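Local coordinates for protein probable chaperone (Pseudomonas aeruginosa, PDB 4JMF) that probably acts as a type III secretion chaperone of the CesT family, a homodimer that here holds part of another protein, consistent with binding an effector before export, at residues B[27-32]-B[36-41]; B[40-43]-B[47-50]. All coordinates share one frame; numbering follows the deposited sequence.

Interaction 1 of 2, residues B[27-32]-B[36-41]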
loop_
_atom_site.group_PDB
_atom_site.type_symbol
_atom_site.label_atom_id
_atom_site.label_comp_id
_atom_site.label_asym_id
_atom_site.label_seq_id
_atom_site.Cartn_x
_atom_site.Cartn_y
_atom_site.Cartn_z
ATOM N N VAL B 27 18.260 8.320 -1.158
ATOM C CA VAL B 27 17.952 6.934 -0.859
ATOM C C VAL B 27 18.970 6.291 0.062
ATOM O O VAL B 27 20.176 6.294 -0.234
ATOM C CB VAL B 27 17.880 6.134 -2.170
ATOM C CG1 VAL B 27 17.521 4.691 -1.895
ATOM C CG2 VAL B 27 16.866 6.768 -3.106
ATOM N N LEU B 28 18.480 5.755 1.178
ATOM C CA LEU B 28 19.282 4.895 2.046
ATOM C C LEU B 28 19.091 3.443 1.654
ATOM O O LEU B 28 17.977 3.016 1.349
ATOM C CB LEU B 28 18.843 5.043 3.499
ATOM C CG LEU B 28 19.482 6.189 4.270
ATOM C CD1 LEU B 28 18.791 6.376 5.619
ATOM C CD2 LEU B 28 20.964 5.885 4.467
ATOM N N SER B 29 20.167 2.670 1.692
ATOM C CA SER B 29 20.065 1.260 1.368
ATOM C C SER B 29 20.545 0.412 2.539
ATOM O O SER B 29 21.482 0.793 3.241
ATOM C CB SER B 29 20.885 0.946 0.115
ATOM O OG SER B 29 20.557 1.842 -0.932
ATOM N N LEU B 30 19.903 -0.736 2.725
ATOM C CA LEU B 30 20.238 -1.678 3.788
ATOM C C LEU B 30 20.365 -3.074 3.206
ATOM O O LEU B 30 19.560 -3.465 2.371
ATOM C CB LEU B 30 19.122 -1.709 4.824
ATOM C CG LEU B 30 18.914 -0.441 5.633
ATOM C CD1 LEU B 30 17.671 -0.593 6.491
ATOM C CD2 LEU B 30 20.152 -0.215 6.498
ATOM N N GLN B 31 21.373 -3.825 3.638
ATOM C CA GLN B 31 21.480 -5.233 3.280
ATOM C C GLN B 31 20.871 -6.063 4.406
ATOM O O GLN B 31 21.375 -6.066 5.527
ATOM C CB GLN B 31 22.942 -5.624 3.097
ATOM C CG GLN B 31 23.126 -7.012 2.496
ATOM C CD GLN B 31 22.799 -7.019 1.021
ATOM O OE1 GLN B 31 23.253 -6.148 0.274
ATOM N NE2 GLN B 31 21.986 -7.984 0.593
ATOM N N VAL B 32 19.768 -6.742 4.129
ATOM C CA VAL B 32 19.143 -7.581 5.142
ATOM C C VAL B 32 19.221 -9.013 4.650
ATOM O O VAL B 32 18.426 -9.437 3.806
ATOM C CB VAL B 32 17.675 -7.174 5.404
ATOM C CG1 VAL B 32 17.048 -8.086 6.434
ATOM C CG2 VAL B 32 17.604 -5.732 5.883
ATOM N N LEU B 36 18.800 -6.614 -0.646
ATOM C CA LEU B 36 19.170 -5.202 -0.645
ATOM C C LEU B 36 17.876 -4.379 -0.664
ATOM O O LEU B 36 17.086 -4.486 -1.614
ATOM C CB LEU B 36 20.046 -4.873 -1.856
ATOM C CG LEU B 36 20.525 -3.427 -2.037
ATOM C CD1 LEU B 36 21.480 -3.013 -0.918
ATOM C CD2 LEU B 36 21.180 -3.232 -3.382
ATOM N N CYS B 37 17.655 -3.591 0.395
ATOM C CA CYS B 37 16.445 -2.794 0.552
ATOM C C CYS B 37 16.764 -1.303 0.563
ATOM O O CYS B 37 17.796 -0.887 1.094
ATOM C CB CYS B 37 15.746 -3.162 1.859
ATOM S SG CYS B 37 15.405 -4.917 2.048
ATOM N N HIS B 38 15.869 -0.505 -0.013
ATOM C CA HIS B 38 16.056 0.943 -0.104
ATOM C C HIS B 38 14.917 1.674 0.616
ATOM O O HIS B 38 13.790 1.174 0.649
ATOM C CB HIS B 38 16.089 1.388 -1.573
ATOM C CG HIS B 38 16.902 0.493 -2.454
ATOM N ND1 HIS B 38 18.268 0.627 -2.595
ATOM C CD2 HIS B 38 16.544 -0.557 -3.232
ATOM C CE1 HIS B 38 18.715 -0.302 -3.423
ATOM N NE2 HIS B 38 17.691 -1.032 -3.825
ATOM N N LEU B 39 15.217 2.853 1.169
ATOM C CA LEU B 39 14.251 3.635 1.925
ATOM C C LEU B 39 14.305 5.031 1.364
ATOM O O LEU B 39 15.388 5.537 1.075
ATOM C CB LEU B 39 14.645 3.713 3.402
ATOM C CG LEU B 39 15.288 2.485 4.035
ATOM C CD1 LEU B 39 15.737 2.802 5.479
ATOM C CD2 LEU B 39 14.335 1.345 4.019
ATOM N N ALA B 40 13.148 5.662 1.205
ATOM C CA ALA B 40 13.132 7.028 0.719
ATOM C C ALA B 40 11.878 7.702 1.206
ATOM O O ALA B 40 10.882 7.036 1.468
ATOM C CB ALA B 40 13.168 7.044 -0.812
ATOM N N GLU B 41 11.918 9.021 1.320
ATOM C CA GLU B 41 10.695 9.760 1.569
ATOM C C GLU B 41 9.955 9.940 0.242
ATOM O O GLU B 41 10.432 10.642 -0.648
ATOM C CB GLU B 41 10.990 11.130 2.164
ATOM C CG GLU B 41 9.710 11.849 2.552
ATOM C CD GLU B 41 9.947 13.229 3.138
ATOM O OE1 GLU B 41 11.077 13.763 3.027
ATOM O OE2 GLU B 41 8.981 13.786 3.707
#
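Strands 28-32 and 36-41 run antiparallel as the first beta hairpin of the CesT-type chaperone sheet; the axes of these short segments approach to 4.5 Å, and their directions differ by 151°. Leu28 with Leu39 and Leu30 with Cys37 are the hydrogen-bonded pairs; Ser29 with His38 and Gln31 with Leu36 are the non-hydrogen-bonded ones. The Leu30-Cys37 pair is the tighter of the two: Cys37 N meets Leu30 O at 2.7 Å with a straight N-H...O angle of 180°, whereas the bond from Leu28 N to Leu39 O is longer, 3.1 Å, and bent. Between these pairs CA-H groups add weaker contacts, as where Ser29 CA faces Cys37 O.

The two faces of the hairpin meet different partners. Leu28, Leu30, Cys37 and Leu39 turn to the helices: Leu28 and Leu39 pack on helix 3-15, Leu30 and Cys37 on helix 98-114. Within this layer the CD1 methyls of Leu30 and Leu39 meet at 4.0 Å, on side chains that slant across each other. The opposite face, with Ser29, Leu36 and His38, packs against apolar side chains of the bound chain of another protein, one strand of which also pairs antiparallel with Leu30, Gln31 and Val32 and so extends the sheet. Gln31 folds back at chi2 (74°), which brings OE1 to 3.8 Å from Leu36 CD1, while its NE2 bonds to Gly33 O in the turn.

His38 is held at its edge and beside its root. Val27 CG1 lies 3.6 Å from His38 CB, and Ser29 OG, near the ring plane, shares a hydrogen bond of 3.1 Å with His38 ND1.

Interaction 2 of 2, residues B[40-43]-B[47-50]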
loop_
_atom_site.group_PDB
_atom_site.type_symbol
_atom_site.label_atom_id
_atom_site.label_comp_id
_atom_site.label_asym_id
_atom_site.label_seq_id
_atom_site.Cartn_x
_atom_site.Cartn_y
_atom_site.Cartn_z
ATOM N N ALA B 40 13.148 5.662 1.205
ATOM C CA ALA B 40 13.132 7.028 0.719
ATOM C C ALA B 40 11.878 7.702 1.206
ATOM O O ALA B 40 10.882 7.036 1.468
ATOM C CB ALA B 40 13.168 7.044 -0.812
ATOM N N GLU B 41 11.918 9.021 1.320
ATOM C CA GLU B 41 10.695 9.760 1.569
ATOM C C GLU B 41 9.955 9.940 0.242
ATOM O O GLU B 41 10.432 10.642 -0.648
ATOM C CB GLU B 41 10.990 11.130 2.164
ATOM C CG GLU B 41 9.710 11.849 2.552
ATOM C CD GLU B 41 9.947 13.229 3.138
ATOM O OE1 GLU B 41 11.077 13.763 3.027
ATOM O OE2 GLU B 41 8.981 13.786 3.707
ATOM N N HIS B 42 8.785 9.325 0.107
ATOM C CA HIS B 42 8.110 9.332 -1.192
ATOM C C HIS B 42 6.671 8.895 -1.046
ATOM O O HIS B 42 6.412 7.741 -0.714
ATOM C CB HIS B 42 8.830 8.390 -2.161
ATOM C CG HIS B 42 8.372 8.517 -3.581
ATOM N ND1 HIS B 42 7.338 7.768 -4.101
ATOM C CD2 HIS B 42 8.817 9.298 -4.597
ATOM C CE1 HIS B 42 7.165 8.076 -5.376
ATOM N NE2 HIS B 42 8.050 9.003 -5.701
ATOM N N PRO B 43 5.721 9.823 -1.243
ATOM C CA PRO B 43 5.947 11.260 -1.439
ATOM C C PRO B 43 6.283 11.869 -0.104
ATOM O O PRO B 43 6.539 11.127 0.858
ATOM C CB PRO B 43 4.575 11.774 -1.891
ATOM C CG PRO B 43 3.595 10.817 -1.224
ATOM C CD PRO B 43 4.289 9.477 -1.210
ATOM N N LEU B 47 7.073 7.110 4.073
ATOM C CA LEU B 47 8.318 6.355 3.969
ATOM C C LEU B 47 8.094 5.178 3.036
ATOM O O LEU B 47 7.266 4.302 3.318
ATOM C CB LEU B 47 8.758 5.832 5.341
ATOM C CG LEU B 47 9.892 4.800 5.346
ATOM C CD1 LEU B 47 11.165 5.386 4.755
ATOM C CD2 LEU B 47 10.172 4.355 6.753
ATOM N N LEU B 48 8.832 5.163 1.933
ATOM C CA LEU B 48 8.732 4.084 0.960
ATOM C C LEU B 48 9.895 3.131 1.173
ATOM O O LEU B 48 11.039 3.566 1.207
ATOM C CB LEU B 48 8.793 4.663 -0.453
ATOM C CG LEU B 48 8.757 3.701 -1.639
ATOM C CD1 LEU B 48 7.346 3.115 -1.826
ATOM C CD2 LEU B 48 9.238 4.420 -2.911
ATOM N N MET B 49 9.607 1.840 1.344
ATOM C CA MET B 49 10.664 0.833 1.411
ATOM C C MET B 49 10.505 -0.114 0.239
ATOM O O MET B 49 9.386 -0.530 -0.081
ATOM C CB MET B 49 10.571 0.014 2.704
ATOM C CG MET B 49 10.658 0.826 3.983
ATOM S SD MET B 49 10.845 -0.293 5.373
ATOM C CE MET B 49 10.896 0.848 6.753
ATOM N N PHE B 50 11.609 -0.488 -0.397
ATOM C CA PHE B 50 11.479 -1.415 -1.519
ATOM C C PHE B 50 12.738 -2.208 -1.780
ATOM O O PHE B 50 13.825 -1.834 -1.335
ATOM C CB PHE B 50 11.033 -0.677 -2.798
ATOM C CG PHE B 50 11.979 0.411 -3.240
ATOM C CD1 PHE B 50 12.890 0.186 -4.262
ATOM C CD2 PHE B 50 11.937 1.673 -2.651
ATOM C CE1 PHE B 50 13.758 1.204 -4.678
ATOM C CE2 PHE B 50 12.800 2.693 -3.061
ATOM C CZ PHE B 50 13.707 2.455 -4.073
#
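The imidazole of His42 has the CD2 methyl of Leu48 beside it, approaching obliquely 4.0 Å from ND1. With chi1 near 180° in both residues (-169° for His42, 178° for Leu48), the two side chains extend side by side and point the same way, which sets Leu48 CD2 against the imidazole and also 4.1 Å from His42 CB. The ring's NE2 makes a weak hydrogen bond to the backbone of the bound chain of another protein. The Phe50 ring instead meets the His38 ring, their planes inclined by about 35°.

Behind these groups runs the second beta hairpin of the sheet, where Ala40 and Leu48 form an antiparallel hydrogen-bonded pair. Leu48 N reaches Ala40 O at 2.8 Å, nearly in line with the carbonyl bond, and Ala40 N returns a bond of 3.0 Å to Leu48 O. Leu47 projects to the other face of the sheet, where it packs on Tyr5 of helix 3-15 and Ile101 of helix 98-114, yet its CD1 bends back to 3.7 Å from Ala40 O. Past Glu41 the chain leaves the strand, the peptide bond between His42 and Pro43 is cis, and His42 O is bound by Arg90 NH1 of strand 85-92.

Interactions 1 and 2 are successive hairpins of one antiparallel sheet, their centres about 9 Å apart. They follow each other along the chain and share strand 35-41, with Ala40 and Glu41 common to both, which places this strand between 28-32 and 46-53. Among the contacts that tie them directly, His38 N lies 2.8 Å from Phe50 O, a probable hydrogen bond, and Leu39 CD2 packs 3.7 Å from Met49 CG on the face covered by the helices. On the other face, residues of both hairpins meet the bound chain of another protein. Within this chain strand 28-32 is an outermost strand, and there the other chain adds a strand, consistent with a chaperone that receives its partner by extending its sheet.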